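Acetyltransferase, GNAT family (Streptococcus pneumoniae, PDB 2I79) probably transfers an acetyl group from acetyl coenzyme A, which it binds, to an amino group of an acceptor, as many GNAT-family acetyltransferases do. Local coordinates at residues A[78-82]-A[83-87]; A[6-9]-A[10-13]. All blocks are in the same frame, centred on the assembly; numbering follows the deposited sequence.

In the fold
Both contacts are local, at ends of strands in the mixed sheet of the GNAT fold, but they serve different connections. Contact 2 lies at the surface, where edge strand 5-9 passes over to helix 15-26. Contact 1, partly buried, is the loop joining the antiparallel strands 69-77 and 87-94, and the second subunit packs against it. Their centres are 24 Å apart and they do not touch. In contact 1 backbone carbonyls, a water and the partner chain take up many of the polar groups; in contact 2 an arginine is shared among acidic side chains and a carbonyl of its own chain, and no other subunit of the assembly takes part.

Contact 1. Residues A[78-82]-A[83-87]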
loop_
_atom_site.group_PDB
_atom_site.type_symbol
_atom_site.label_atom_id
_atom_site.label_comp_id
_atom_site.label_asym_id
_atom_site.label_seq_id
_atom_site.Cartn_x
_atom_site.Cartn_y
_atom_site.Cartn_z
ATOM N N ALA A 78 3.952 5.128 6.407
ATOM C CA ALA A 78 4.818 3.965 6.602
ATOM C C ALA A 78 4.207 2.939 7.544
ATOM O O ALA A 78 3.568 3.295 8.535
ATOM C CB ALA A 78 6.171 4.411 7.140
ATOM N N ASP A 79 4.439 1.669 7.244
ATOM C CA ASP A 79 4.117 0.566 8.150
ATOM C C ASP A 79 5.121 0.454 9.269
ATOM O O ASP A 79 6.211 0.990 9.168
ATOM C CB ASP A 79 4.073 -0.737 7.361
ATOM C CG ASP A 79 2.856 -0.810 6.459
ATOM O OD1 ASP A 79 1.970 0.084 6.543
ATOM O OD2 ASP A 79 2.775 -1.760 5.669
ATOM N N GLN A 80 4.747 -0.252 10.339
ATOM C CA GLN A 80 5.551 -0.291 11.558
ATOM C C GLN A 80 6.316 -1.592 11.786
ATOM O O GLN A 80 7.228 -1.610 12.602
ATOM C CB GLN A 80 4.678 0.028 12.790
ATOM C CG GLN A 80 4.099 1.454 12.848
ATOM C CD GLN A 80 5.135 2.525 12.568
ATOM O OE1 GLN A 80 4.977 3.332 11.639
ATOM N NE2 GLN A 80 6.245 2.480 13.302
ATOM N N ARG A 81 5.975 -2.665 11.074
ATOM C CA ARG A 81 6.762 -3.923 11.128
ATOM C C ARG A 81 8.177 -3.756 10.598
ATOM O O ARG A 81 8.395 -3.058 9.589
ATOM C CB ARG A 81 6.070 -5.024 10.338
ATOM C CG ARG A 81 4.883 -5.628 11.102
ATOM C CD ARG A 81 4.239 -6.735 10.313
ATOM N NE ARG A 81 3.375 -7.599 11.147
ATOM C CZ ARG A 81 2.054 -7.452 11.283
ATOM N NH1 ARG A 81 1.394 -6.478 10.657
ATOM N NH2 ARG A 81 1.382 -8.301 12.047
ATOM N N LYS A 82 9.144 -4.391 11.261
ATOM C CA LYS A 82 10.544 -4.138 10.920
ATOM C C LYS A 82 10.938 -4.561 9.508
ATOM O O LYS A 82 11.904 -4.008 8.963
ATOM C CB LYS A 82 11.508 -4.728 11.952
ATOM C CG LYS A 82 11.591 -6.232 11.983
ATOM C CD LYS A 82 12.815 -6.784 11.156
ATOM C CE LYS A 82 13.237 -8.202 11.608
ATOM N NZ LYS A 82 12.053 -9.125 11.823
ATOM N N ARG A 83 10.196 -5.506 8.910
ATOM C CA ARG A 83 10.435 -5.894 7.517
ATOM C C ARG A 83 10.425 -4.668 6.592
ATOM O O ARG A 83 11.234 -4.594 5.690
ATOM C CB ARG A 83 9.412 -6.911 6.995
ATOM C CG ARG A 83 9.855 -7.619 5.644
ATOM C CD ARG A 83 10.239 -9.106 5.833
ATOM N NE ARG A 83 11.104 -9.267 6.998
ATOM C CZ ARG A 83 10.997 -10.148 7.968
ATOM N NH1 ARG A 83 10.073 -11.091 8.005
ATOM N NH2 ARG A 83 11.890 -10.087 8.936
ATOM N N VAL A 84 9.521 -3.716 6.855
ATOM C CA VAL A 84 9.199 -2.610 5.946
ATOM C C VAL A 84 9.175 -1.205 6.581
ATOM O O VAL A 84 8.855 -0.215 5.918
ATOM C CB VAL A 84 7.854 -2.896 5.248
ATOM C CG1 VAL A 84 8.008 -4.106 4.345
ATOM C CG2 VAL A 84 6.751 -3.109 6.253
ATOM N N ARG A 85 9.602 -1.117 7.838
ATOM C CA ARG A 85 9.552 0.128 8.638
ATOM C C ARG A 85 10.408 1.291 8.054
ATOM O O ARG A 85 10.162 2.461 8.337
ATOM C CB ARG A 85 9.988 -0.217 10.074
ATOM C CG ARG A 85 9.888 0.896 11.069
ATOM C CD ARG A 85 9.682 0.368 12.499
ATOM N NE ARG A 85 10.847 -0.359 12.988
ATOM C CZ ARG A 85 10.819 -1.386 13.850
ATOM N NH1 ARG A 85 9.676 -1.891 14.325
ATOM N NH2 ARG A 85 11.972 -1.944 14.228
ATOM N N HIS A 86 11.374 0.940 7.221
ATOM C CA HIS A 86 12.328 1.874 6.597
ATOM C C HIS A 86 11.839 2.468 5.275
ATOM O O HIS A 86 12.552 3.256 4.665
ATOM C CB HIS A 86 13.654 1.128 6.344
ATOM C CG HIS A 86 13.498 -0.055 5.440
ATOM N ND1 HIS A 86 13.788 -0.003 4.092
ATOM C CD2 HIS A 86 12.961 -1.277 5.657
ATOM C CE1 HIS A 86 13.503 -1.170 3.542
ATOM N NE2 HIS A 86 12.987 -1.952 4.466
ATOM N N ILE A 87 10.635 2.087 4.847
ATOM C CA ILE A 87 10.034 2.513 3.591
ATOM C C ILE A 87 8.896 3.532 3.831
ATOM O O ILE A 87 7.886 3.216 4.477
ATOM C CB ILE A 87 9.421 1.306 2.836
ATOM C CG1 ILE A 87 10.469 0.196 2.603
ATOM C CG2 ILE A 87 8.811 1.747 1.511
ATOM C CD1 ILE A 87 9.873 -1.118 2.133
HETATM O O HOH W 1 6.640 1.115 5.278
#
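Arg85 reaches back across the 78-87 loop to the backbone of Gln80, the two side chains crossing at about a right angle. With CG anti to the backbone N (chi1 -175°) and a bend at chi3, its guanidinium is brought to Gln80 O, which accepts from NH1 at 3.0 Å. The donor lies nearly on the line of the C=O bond, and the oxygen is tilted 25° from the guanidinium plane. Lys82 CB rests on one face of this group, 3.6 Å from Arg85 NH2. Within the loop, Val84 N donates to Arg81 O at 3.0 Å, and Val84 CG2 packs on Asp79 CB at 3.7 Å. A type I turn from Val84 to Ile87 then leads into strand 87-94. Where the two arms of this beta-hairpin connection come together, a water accepts from Asp79 N and donates to Val84 O (2.7 Å) and Ile87 O.

Lys82 and Arg83 run alongside each other in the same direction, with Lys82 NZ 3.0 Å from Arg83 NH2. Both extend to the second subunit: Lys82 forms a salt bridge with its Asp35, while Arg83 bonds to the carbonyls of its Thr32 and Tyr155. The acid and carbonyls of the partner chain probably offset the closeness of the two cations, so the shape of this corner probably depends in part on the dimer.

Contact 2. Residues A[6-9]-A[10-13]; sequences LIRE and AEPK
The guanidinium of Arg8 has the carboxylate of Glu11 over one face, and Ala10 CA borders it at the edge; Lys13 CE approaches obliquely. These residues form the link between the first strand of the GNAT fold, 5-9, and helix 15-26. Glu11 OE2 stands 3.4 Å above the guanidinium plane, displaced toward its rim, and the carboxylate plane is turned 54° from it. At 3.6 Å from Arg8 NH1 this is a long salt bridge of charges alone, since the oxygen sits well off the plane in which the N-H groups lie.

Arg8 runs forward alongside the chain that follows it, CG lying between the backbone N and the carbonyl carbon (chi1 63°) and the chain extended from there to NE. Within the guanidinium plane, NH1 donates to Glu9 O at 3.0 Å. Asp14 also bridges to NH1 and accepts from Glu11 N, tying the strand end to the helix start. Ala10 turns inward against Leu63 of strand 60-66 and Leu50 of helix 43-55. The acids around Arg8 probably temper the approach of a second cation, Lys13, whose NZ lies 3.8 Å from Arg8 NH2.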
loop_
_atom_site.group_PDB
_atom_site.type_symbol
_atom_site.label_atom_id
_atom_site.label_comp_id
_atom_site.label_asym_id
_atom_site.label_seq_id
_atom_site.Cartn_x
_atom_site.Cartn_y
_atom_site.Cartn_z
ATOM N N LEU A 6 4.893 29.937 4.502
ATOM C CA LEU A 6 5.341 29.123 5.652
ATOM C C LEU A 6 5.333 27.634 5.274
ATOM O O LEU A 6 4.355 27.132 4.736
ATOM C CB LEU A 6 4.462 29.376 6.912
ATOM C CG LEU A 6 4.676 28.448 8.131
ATOM C CD1 LEU A 6 6.061 28.625 8.787
ATOM C CD2 LEU A 6 3.600 28.690 9.156
ATOM N N ILE A 7 6.437 26.943 5.533
ATOM C CA ILE A 7 6.463 25.485 5.462
ATOM C C ILE A 7 6.775 24.956 6.850
ATOM O O ILE A 7 7.759 25.379 7.483
ATOM C CB ILE A 7 7.466 24.957 4.450
ATOM C CG1 ILE A 7 7.009 25.364 3.043
ATOM C CG2 ILE A 7 7.573 23.431 4.574
ATOM C CD1 ILE A 7 7.934 24.939 1.903
ATOM N N ARG A 8 5.911 24.065 7.334
ATOM C CA ARG A 8 6.104 23.415 8.641
ATOM C C ARG A 8 5.270 22.144 8.788
ATOM O O ARG A 8 4.289 21.936 8.065
ATOM C CB ARG A 8 5.722 24.360 9.794
ATOM C CG ARG A 8 4.262 24.774 9.821
ATOM C CD ARG A 8 3.826 25.258 11.204
ATOM N NE ARG A 8 2.489 25.857 11.190
ATOM C CZ ARG A 8 1.348 25.174 11.162
ATOM N NH1 ARG A 8 1.352 23.846 11.167
ATOM N NH2 ARG A 8 0.191 25.818 11.156
ATOM N N GLU A 9 5.625 21.354 9.790
ATOM C CA GLU A 9 4.865 20.148 10.141
ATOM C C GLU A 9 3.428 20.495 10.494
ATOM O O GLU A 9 3.186 21.494 11.174
ATOM C CB GLU A 9 5.537 19.428 11.316
ATOM C CG GLU A 9 4.996 18.051 11.564
ATOM C CD GLU A 9 5.891 17.187 12.490
ATOM O OE1 GLU A 9 7.017 17.609 12.868
ATOM O OE2 GLU A 9 5.460 16.060 12.811
ATOM N N ALA A 10 2.481 19.683 10.022
ATOM C CA ALA A 10 1.072 19.841 10.367
ATOM C C ALA A 10 0.868 19.617 11.867
ATOM O O ALA A 10 1.544 18.774 12.467
ATOM C CB ALA A 10 0.208 18.861 9.581
ATOM N N GLU A 11 -0.042 20.388 12.462
ATOM C CA GLU A 11 -0.483 20.171 13.861
ATOM C C GLU A 11 -1.988 19.893 13.915
ATOM O O GLU A 11 -2.729 20.269 13.011
ATOM C CB GLU A 11 -0.143 21.379 14.747
ATOM C CG GLU A 11 1.370 21.713 14.799
ATOM C CD GLU A 11 1.651 23.161 15.243
ATOM O OE1 GLU A 11 1.036 23.607 16.249
ATOM O OE2 GLU A 11 2.476 23.851 14.597
ATOM N N PRO A 12 -2.447 19.202 14.974
ATOM C CA PRO A 12 -3.895 18.921 15.108
ATOM C C PRO A 12 -4.791 20.150 14.870
ATOM O O PRO A 12 -5.872 20.011 14.315
ATOM C CB PRO A 12 -4.021 18.378 16.557
ATOM C CG PRO A 12 -2.653 18.704 17.207
ATOM C CD PRO A 12 -1.675 18.627 16.088
ATOM N N LYS A 13 -4.324 21.336 15.243
ATOM C CA LYS A 13 -5.056 22.582 14.970
ATOM C C LYS A 13 -5.339 22.880 13.472
ATOM O O LYS A 13 -6.278 23.636 13.156
ATOM C CB LYS A 13 -4.338 23.789 15.607
ATOM C CG LYS A 13 -2.938 24.076 15.019
ATOM C CD LYS A 13 -2.521 25.548 15.161
ATOM C CE LYS A 13 -1.090 25.781 14.651
ATOM N NZ LYS A 13 -0.731 27.246 14.586
#